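Side-chain contacts in mirolysin (Tannerella forsythia, PDB 6R7V), which is the zymogen of a pappalysin-family zinc metallopeptidase, a metzincin, kept latent by a cysteine switch at its zinc ion: residues A[236-241]-A[266-271]; A[4-9]-A[215-220]. The protein carries 1 engineered substitution. All coordinates share one frame; numbering follows the deposited sequence.

Contact 1: A[236-241]-A[266-271]; sequences PNQGGY and YMDYTY. With CA (calcium ion), chain B.
One face of the Y241 ring receives CD2 of Y269, which comes to 3.6 Å from Y241 CG. The ring planes lie 44° apart, an oblique aromatic contact, neither parallel stack nor T-shaped pair. With its CG between backbone N and carbonyl carbon (chi1 59°), Y241 places its ring base against the flank of Y269, whose hydroxyl hydrogen-bonds to E9 OE1. Beside the rings, the flat amide of Q238 meets the carboxylate of D268. The Q238 chain, extended through chi1 and chi2, delivers NE2 to within 2.9 Å of D268 OD2; the acceptor lies close to the amide plane, but the donor sits above the carboxylate plane. The second N-H of NE2 makes a nearly straight bond to G240 O (3.0 Å), closing the loop on itself. D268 OD1 accepts a hydrogen bond from Y269 N (2.8 Å) on the anti side, somewhat out of the carboxylate plane, and another from N242 N. The main-chain oxygens of Q238 and G239 both bind a calcium ion. Both amide protons of buried Q238 are thus used, fixing the amide's rotation, and the neighbouring N-H donors probably stabilise D268 as a carboxylate, tying the calcium-binding loop to segment 266-271.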
ATOM      1  N   PRO A 236       1.967 -18.897   1.029  1.00 18.26           N
ATOM      2  CA  PRO A 236       2.876 -19.898   1.636  1.00 19.01           C
ATOM      3  C   PRO A 236       3.819 -19.285   2.662  1.00 21.07           C
ATOM      4  O   PRO A 236       4.325 -18.187   2.435  1.00 19.61           O
ATOM      5  CB  PRO A 236       3.677 -20.412   0.444  1.00 20.96           C
ATOM      6  CG  PRO A 236       2.784 -20.176  -0.758  1.00 23.39           C
ATOM      7  CD  PRO A 236       2.064 -18.886  -0.449  1.00 18.88           C
ATOM      8  N   ASN A 237       4.063 -19.999   3.778  1.00 19.70           N
ATOM      9  CA  ASN A 237       5.030 -19.581   4.789  1.00 20.04           C
ATOM     10  C   ASN A 237       6.357 -19.373   4.099  1.00 23.67           C
ATOM     11  O   ASN A 237       6.785 -20.193   3.279  1.00 24.40           O
ATOM     12  CB  ASN A 237       5.149 -20.620   5.893  1.00 22.52           C
ATOM     13  CG  ASN A 237       5.876 -20.164   7.127  1.00 44.65           C
ATOM     14  OD1 ASN A 237       6.431 -19.072   7.196  1.00 35.03           O
ATOM     15  ND2 ASN A 237       5.892 -21.008   8.140  1.00 45.34           N
ATOM     16  N   GLN A 238       6.995 -18.263   4.370  1.00 19.55           N
ATOM     17  CA  GLN A 238       8.181 -17.887   3.620  1.00 18.21           C
ATOM     18  C   GLN A 238       9.270 -17.432   4.583  1.00 20.02           C
ATOM     19  O   GLN A 238       8.956 -16.791   5.575  1.00 19.97           O
ATOM     20  CB  GLN A 238       7.762 -16.756   2.640  1.00 18.64           C
ATOM     21  CG  GLN A 238       8.875 -16.171   1.768  1.00 19.33           C
ATOM     22  CD  GLN A 238       8.360 -15.201   0.730  1.00 20.12           C
ATOM     23  OE1 GLN A 238       7.294 -15.373   0.143  1.00 18.90           O
ATOM     24  NE2 GLN A 238       9.100 -14.152   0.489  1.00 18.77           N
ATOM     25  N   GLY A 239      10.532 -17.769   4.295  1.00 18.86           N
ATOM     26  CA  GLY A 239      11.663 -17.390   5.158  1.00 17.90           C
ATOM     27  C   GLY A 239      11.889 -15.889   5.167  1.00 20.15           C
ATOM     28  O   GLY A 239      11.357 -15.177   6.021  1.00 19.24           O
ATOM     29  N   GLY A 240      12.682 -15.430   4.213  1.00 19.11           N
ATOM     30  CA  GLY A 240      13.005 -14.023   4.067  1.00 18.54           C
ATOM     31  C   GLY A 240      12.397 -13.426   2.818  1.00 17.34           C
ATOM     32  O   GLY A 240      11.626 -14.091   2.097  1.00 18.73           O
ATOM     33  N   TYR A 241      12.664 -12.168   2.578  1.00 17.31           N
ATOM     34  CA  TYR A 241      12.150 -11.518   1.395  1.00 16.67           C
ATOM     35  C   TYR A 241      12.870 -12.008   0.165  1.00 20.32           C
ATOM     36  O   TYR A 241      13.989 -12.534   0.235  1.00 21.43           O
ATOM     37  CB  TYR A 241      12.276  -9.977   1.494  1.00 18.00           C
ATOM     38  CG  TYR A 241      13.696  -9.457   1.686  1.00 19.77           C
ATOM     39  CD1 TYR A 241      14.139  -9.014   2.936  1.00 21.51           C
ATOM     40  CD2 TYR A 241      14.589  -9.390   0.619  1.00 21.41           C
ATOM     41  CE1 TYR A 241      15.443  -8.553   3.119  1.00 22.76           C
ATOM     42  CE2 TYR A 241      15.899  -8.946   0.796  1.00 23.82           C
ATOM     43  CZ  TYR A 241      16.327  -8.548   2.056  1.00 30.56           C
ATOM     44  OH  TYR A 241      17.613  -8.077   2.243  1.00 33.92           O
ATOM     45  N   TYR A 266       2.454  -9.022  -4.538  1.00 13.37           N
ATOM     46  CA  TYR A 266       2.827  -7.612  -4.373  1.00 13.45           C
ATOM     47  C   TYR A 266       3.439  -7.289  -3.021  1.00 13.80           C
ATOM     48  O   TYR A 266       4.124  -6.256  -2.910  1.00 13.77           O
ATOM     49  CB  TYR A 266       1.592  -6.714  -4.553  1.00 14.41           C
ATOM     50  CG  TYR A 266       0.931  -6.847  -5.918  1.00 12.79           C
ATOM     51  CD1 TYR A 266       1.645  -6.624  -7.084  1.00 14.93           C
ATOM     52  CD2 TYR A 266      -0.400  -7.227  -6.037  1.00 11.85           C
ATOM     53  CE1 TYR A 266       1.066  -6.809  -8.338  1.00 13.08           C
ATOM     54  CE2 TYR A 266      -1.003  -7.372  -7.288  1.00 11.83           C
ATOM     55  CZ  TYR A 266      -0.260  -7.178  -8.429  1.00 13.30           C
ATOM     56  OH  TYR A 266      -0.842  -7.340  -9.658  1.00 16.30           O
ATOM     57  N   MET A 267       3.216  -8.125  -2.000  1.00 13.37           N
ATOM     58  CA  MET A 267       3.732  -7.856  -0.669  1.00 12.80           C
ATOM     59  C   MET A 267       5.112  -8.467  -0.426  1.00 15.43           C
ATOM     60  O   MET A 267       5.562  -8.516   0.715  1.00 16.41           O
ATOM     61  CB  MET A 267       2.733  -8.329   0.396  1.00 13.87           C
ATOM     62  CG  MET A 267       1.358  -7.625   0.268  1.00 13.53           C
ATOM     63  SD  MET A 267       1.394  -5.812  -0.008  1.00 13.90           S
ATOM     64  CE  MET A 267       2.193  -5.258   1.530  1.00 13.60           C
ATOM     65  N   ASP A 268       5.807  -8.858  -1.505  1.00 15.24           N
ATOM     66  CA  ASP A 268       7.208  -9.264  -1.394  1.00 14.61           C
ATOM     67  C   ASP A 268       8.064  -8.028  -1.766  1.00 18.68           C
ATOM     68  O   ASP A 268       7.535  -6.912  -1.856  1.00 16.78           O
ATOM     69  CB  ASP A 268       7.519 -10.517  -2.269  1.00 17.00           C
ATOM     70  CG  ASP A 268       8.670 -11.373  -1.725  1.00 17.01           C
ATOM     71  OD1 ASP A 268       9.560 -10.818  -1.049  1.00 18.73           O
ATOM     72  OD2 ASP A 268       8.665 -12.584  -1.957  1.00 18.82           O
ATOM     73  N   TYR A 269       9.393  -8.212  -1.945  1.00 17.71           N
ATOM     74  CA  TYR A 269      10.329  -7.131  -2.268  1.00 17.36           C
ATOM     75  C   TYR A 269      10.896  -7.262  -3.671  1.00 20.49           C
ATOM     76  O   TYR A 269      11.920  -6.656  -3.989  1.00 21.61           O
ATOM     77  CB  TYR A 269      11.491  -7.071  -1.259  1.00 19.08           C
ATOM     78  CG  TYR A 269      11.253  -6.308   0.026  1.00 18.22           C
ATOM     79  CD1 TYR A 269      10.066  -5.602   0.238  1.00 19.48           C
ATOM     80  CD2 TYR A 269      12.238  -6.241   1.006  1.00 19.39           C
ATOM     81  CE1 TYR A 269       9.882  -4.834   1.387  1.00 19.80           C
ATOM     82  CE2 TYR A 269      12.057  -5.496   2.165  1.00 19.93           C
ATOM     83  CZ  TYR A 269      10.883  -4.782   2.346  1.00 22.58           C
ATOM     84  OH  TYR A 269      10.693  -4.081   3.511  1.00 22.70           O
ATOM     85  N   THR A 270      10.232  -8.041  -4.523  1.00 16.67           N
ATOM     86  CA  THR A 270      10.697  -8.271  -5.880  1.00 17.07           C
ATOM     87  C   THR A 270      10.487  -7.051  -6.807  1.00 19.26           C
ATOM     88  O   THR A 270       9.751  -6.112  -6.458  1.00 18.97           O
ATOM     89  CB  THR A 270      10.005  -9.506  -6.438  1.00 21.59           C
ATOM     90  OG1 THR A 270       8.626  -9.426  -6.139  1.00 20.91           O
ATOM     91  CG2 THR A 270      10.578 -10.791  -5.846  1.00 23.61           C
ATOM     92  N   TYR A 271      11.129  -7.075  -7.986  1.00 17.38           N
ATOM     93  CA  TYR A 271      10.991  -6.026  -8.998  1.00 17.54           C
ATOM     94  C   TYR A 271       9.559  -5.873  -9.442  1.00 19.13           C
ATOM     95  O   TYR A 271       8.842  -6.863  -9.519  1.00 18.76           O
ATOM     96  CB  TYR A 271      11.812  -6.352 -10.239  1.00 19.89           C
ATOM     97  CG  TYR A 271      13.310  -6.260 -10.130  1.00 20.68           C
ATOM     98  CD1 TYR A 271      13.919  -5.592  -9.065  1.00 19.89           C
ATOM     99  CD2 TYR A 271      14.121  -6.775 -11.126  1.00 21.78           C
ATOM    100  CE1 TYR A 271      15.311  -5.467  -8.992  1.00 20.89           C
ATOM    101  CE2 TYR A 271      15.503  -6.638 -11.076  1.00 22.28           C
ATOM    102  CZ  TYR A 271      16.095  -5.995 -10.003  1.00 24.63           C
ATOM    103  OH  TYR A 271      17.474  -5.908  -9.976  1.00 30.56           O
TER
HETATM  104 CA    CA B 401       9.619 -15.658   7.571  1.00 18.21          CA
HETATM  105  O   HOH W   1       7.605 -16.797   8.127  1.00 19.29           O

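Contact 2: A[4-9]-A[215-220]; sequences RTCGSE and LRHIWG. With ZN (zinc ion), chain D; CA (calcium ion), chain B.
H217 turns the edge of its imidazole to C6 SG and E9 CG, while one face is covered by the indole of W219, whose CH2 sits 3.3 Å above the imidazole plane toward its rim. NE2, at the ring edge, binds the zinc ion at 2.0 Å. C6 SG reaches the same metal at 2.2 Å, and the two ligand atoms, C6 SG and H217 NE2, stand 3.6 Å apart. Because both atoms bind one zinc ion, the sulfur stands at the ring edge, 83° off the normal. What brings it there is an SG anti to the backbone N of C6 (chi1 177°), directing the sulfur from the propeptide loop into the cleft. S8 N donates to C6 SG at 3.3 Å, so the metal-bound sulfur also takes a main-chain hydrogen bond. Farther round the edge, E9 CG packs 3.5 Å from H217 CE1; its carboxylate, engaged by Y269, stands steeply against the ring, at 79°. ND1 of H217 is engaged by D221, which helps set the ring's rotation. Over the face opposite W219, a water links S8 O to H217 N, bridging the two backbones. H207 and H211, from helix 203-212, complete the zinc site. W219 O is a calcium ligand, so the turn carrying H217 is tied to a second metal. The chemistry is that of a cysteine switch: the sulfur, probably bound as a thiolate and steadied by S8 N, occupies a zinc position that an active metallopeptidase would offer to solvent or substrate.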
ATOM      1  N   ARG A   4      13.898  -4.188  -2.981  1.00 36.77           N
ATOM      2  CA  ARG A   4      12.912  -3.168  -2.617  1.00 35.71           C
ATOM      3  C   ARG A   4      13.126  -2.715  -1.161  1.00 38.93           C
ATOM      4  O   ARG A   4      13.499  -3.530  -0.314  1.00 39.61           O
ATOM      5  CB  ARG A   4      11.490  -3.726  -2.847  1.00 34.45           C
ATOM      6  CG  ARG A   4      10.326  -2.951  -2.252  1.00 35.58           C
ATOM      7  CD  ARG A   4       8.950  -3.581  -2.561  1.00 42.38           C
ATOM      8  NE  ARG A   4       8.764  -3.947  -3.972  1.00 41.99           N
ATOM      9  CZ  ARG A   4       8.535  -3.084  -4.959  1.00 50.88           C
ATOM     10  NH1 ARG A   4       8.491  -1.775  -4.713  1.00 36.61           N
ATOM     11  NH2 ARG A   4       8.362  -3.519  -6.201  1.00 23.97           N
ATOM     12  N   THR A   5      12.951  -1.400  -0.891  1.00 32.39           N
ATOM     13  CA  THR A   5      13.050  -0.839   0.464  1.00 30.61           C
ATOM     14  C   THR A   5      11.673  -0.338   0.851  1.00 30.51           C
ATOM     15  O   THR A   5      10.938   0.191   0.009  1.00 32.64           O
ATOM     16  CB  THR A   5      14.093   0.252   0.560  1.00 40.07           C
ATOM     17  OG1 THR A   5      13.761   1.229  -0.420  1.00 39.35           O
ATOM     18  CG2 THR A   5      15.513  -0.264   0.364  1.00 41.90           C
ATOM     19  N   CYS A   6      11.301  -0.527   2.105  1.00 20.29           N
ATOM     20  CA  CYS A   6       9.982  -0.169   2.593  1.00 17.29           C
ATOM     21  C   CYS A   6      10.050   0.189   4.047  1.00 21.18           C
ATOM     22  O   CYS A   6      10.731  -0.503   4.808  1.00 23.53           O
ATOM     23  CB  CYS A   6       9.021  -1.328   2.343  1.00 16.28           C
ATOM     24  SG  CYS A   6       7.348  -1.073   2.977  1.00 17.94           S
ATOM     25  N   GLY A   7       9.348   1.240   4.448  1.00 18.95           N
ATOM     26  CA  GLY A   7       9.364   1.638   5.847  1.00 20.35           C
ATOM     27  C   GLY A   7       8.236   1.039   6.664  1.00 24.27           C
ATOM     28  O   GLY A   7       7.994   1.504   7.788  1.00 26.33           O
ATOM     29  N   SER A   8       7.533   0.002   6.143  1.00 17.72           N
ATOM     30  CA  SER A   8       6.411  -0.588   6.859  1.00 16.34           C
ATOM     31  C   SER A   8       6.607  -2.047   7.229  1.00 20.27           C
ATOM     32  O   SER A   8       5.703  -2.858   7.081  1.00 19.38           O
ATOM     33  CB  SER A   8       5.132  -0.428   6.055  1.00 16.78           C
ATOM     34  OG  SER A   8       4.842   0.945   5.862  1.00 21.04           O
ATOM     35  N   GLU A   9       7.756  -2.359   7.806  1.00 19.06           N
ATOM     36  CA  GLU A   9       8.001  -3.696   8.318  1.00 18.86           C
ATOM     37  C   GLU A   9       7.378  -3.813   9.706  1.00 21.41           C
ATOM     38  O   GLU A   9       7.399  -2.849  10.471  1.00 21.71           O
ATOM     39  CB  GLU A   9       9.513  -3.982   8.374  1.00 20.92           C
ATOM     40  CG  GLU A   9      10.172  -4.055   6.998  1.00 27.55           C
ATOM     41  CD  GLU A   9      11.679  -4.221   6.913  1.00 47.37           C
ATOM     42  OE1 GLU A   9      12.197  -4.325   5.777  1.00 41.70           O
ATOM     43  OE2 GLU A   9      12.345  -4.240   7.974  1.00 38.42           O
ATOM     44  N   LEU A 215      -2.335  -5.224   4.938  1.00 12.57           N
ATOM     45  CA  LEU A 215      -1.471  -6.356   4.598  1.00 13.00           C
ATOM     46  C   LEU A 215      -0.070  -6.171   5.121  1.00 13.72           C
ATOM     47  O   LEU A 215       0.449  -5.035   5.165  1.00 15.25           O
ATOM     48  CB  LEU A 215      -1.396  -6.560   3.078  1.00 12.12           C
ATOM     49  CG  LEU A 215      -2.719  -6.803   2.366  1.00 14.08           C
ATOM     50  CD1 LEU A 215      -2.471  -7.115   0.906  1.00 14.40           C
ATOM     51  CD2 LEU A 215      -3.535  -7.923   3.033  1.00 15.19           C
ATOM     52  N   ARG A 216       0.572  -7.302   5.409  1.00 13.25           N
ATOM     53  CA  ARG A 216       1.959  -7.344   5.870  1.00 13.59           C
ATOM     54  C   ARG A 216       2.847  -7.962   4.822  1.00 16.03           C
ATOM     55  O   ARG A 216       2.404  -8.753   3.969  1.00 15.16           O
ATOM     56  CB  ARG A 216       2.050  -8.208   7.125  1.00 17.06           C
ATOM     57  CG  ARG A 216       1.280  -7.641   8.285  1.00 21.57           C
ATOM     58  CD  ARG A 216       1.640  -8.400   9.520  1.00 28.03           C
ATOM     59  NE  ARG A 216       0.747  -8.075  10.621  1.00 27.14           N
ATOM     60  CZ  ARG A 216       0.927  -8.511  11.859  1.00 38.99           C
ATOM     61  NH1 ARG A 216       1.998  -9.235  12.165  1.00 31.87           N
ATOM     62  NH2 ARG A 216       0.050  -8.219  12.805  1.00 33.12           N
ATOM     63  N   HIS A 217       4.148  -7.737   4.976  1.00 13.90           N
ATOM     64  CA  HIS A 217       5.125  -8.430   4.138  1.00 14.90           C
ATOM     65  C   HIS A 217       4.912  -9.922   4.196  1.00 15.96           C
ATOM     66  O   HIS A 217       4.725 -10.489   5.280  1.00 14.63           O
ATOM     67  CB  HIS A 217       6.521  -8.089   4.596  1.00 14.27           C
ATOM     68  CG  HIS A 217       6.869  -6.678   4.287  1.00 15.09           C
ATOM     69  ND1 HIS A 217       7.722  -5.969   5.086  1.00 15.96           N
ATOM     70  CD2 HIS A 217       6.442  -5.880   3.282  1.00 14.90           C
ATOM     71  CE1 HIS A 217       7.821  -4.767   4.541  1.00 15.21           C
ATOM     72  NE2 HIS A 217       7.039  -4.646   3.476  1.00 14.98           N
ATOM     73  N   ILE A 218       4.955 -10.555   3.018  1.00 15.04           N
ATOM     74  CA  ILE A 218       4.565 -11.958   2.891  1.00 14.43           C
ATOM     75  C   ILE A 218       5.475 -12.911   3.710  1.00 17.34           C
ATOM     76  O   ILE A 218       5.031 -13.970   4.153  1.00 17.91           O
ATOM     77  CB  ILE A 218       4.536 -12.341   1.401  1.00 16.81           C
ATOM     78  CG1 ILE A 218       3.924 -13.724   1.185  1.00 16.97           C
ATOM     79  CG2 ILE A 218       5.936 -12.232   0.749  1.00 17.77           C
ATOM     80  CD1 ILE A 218       3.507 -13.971  -0.267  1.00 19.33           C
ATOM     81  N   TRP A 219       6.735 -12.527   3.909  1.00 15.08           N
ATOM     82  CA  TRP A 219       7.665 -13.386   4.654  1.00 16.36           C
ATOM     83  C   TRP A 219       7.599 -13.192   6.184  1.00 18.93           C
ATOM     84  O   TRP A 219       8.322 -13.894   6.913  1.00 17.85           O
ATOM     85  CB  TRP A 219       9.104 -13.198   4.161  1.00 15.57           C
ATOM     86  CG  TRP A 219       9.698 -11.889   4.536  1.00 15.50           C
ATOM     87  CD1 TRP A 219      10.470 -11.615   5.624  1.00 18.51           C
ATOM     88  CD2 TRP A 219       9.530 -10.650   3.836  1.00 14.96           C
ATOM     89  NE1 TRP A 219      10.777 -10.270   5.654  1.00 17.94           N
ATOM     90  CE2 TRP A 219      10.226  -9.660   4.562  1.00 17.66           C
ATOM     91  CE3 TRP A 219       8.910 -10.290   2.630  1.00 15.90           C
ATOM     92  CZ2 TRP A 219      10.280  -8.322   4.149  1.00 17.67           C
ATOM     93  CZ3 TRP A 219       8.951  -8.964   2.227  1.00 16.57           C
ATOM     94  CH2 TRP A 219       9.659  -7.998   2.973  1.00 17.55           C
ATOM     95  N   GLY A 220       6.767 -12.279   6.672  1.00 17.45           N
ATOM     96  CA  GLY A 220       6.576 -12.149   8.116  1.00 17.85           C
ATOM     97  C   GLY A 220       7.524 -11.264   8.900  1.00 19.76           C
ATOM     98  O   GLY A 220       7.449 -11.250  10.128  1.00 20.21           O
TER
HETATM   99 ZN    ZN D 403       6.305  -2.986   2.575  0.74 16.41          ZN
HETATM  100 CA    CA B 401       9.619 -15.658   7.571  1.00 18.21          CA
HETATM  101  O   HOH W   2       4.838  -5.624   6.832  1.00 15.66           O
HETATM  102  O   HOH W   1       7.605 -16.797   8.127  1.00 19.29           O

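Overall arrangement
Contacts 1 and 2 lie side by side, their centres about 8 Å apart, on the same side of the chain's centre. Contact 2 joins the N-terminal loop to the segment following helix 203-212, and both its segments precede those of contact 1 in the chain. Strand 269-270, paired in parallel with 243-244, connects them through the Y269-E9 bridge and through T270 O, which probably accepts from R4. M267 packs on H207 and H211, a placement consistent with the metzincin Met-turn beneath the zinc. One calcium ion, bound by W219, D222, S225, Q238 and G239, joins the turn carrying H217 to the loop of contact 1, next to the zinc site that C6 blocks.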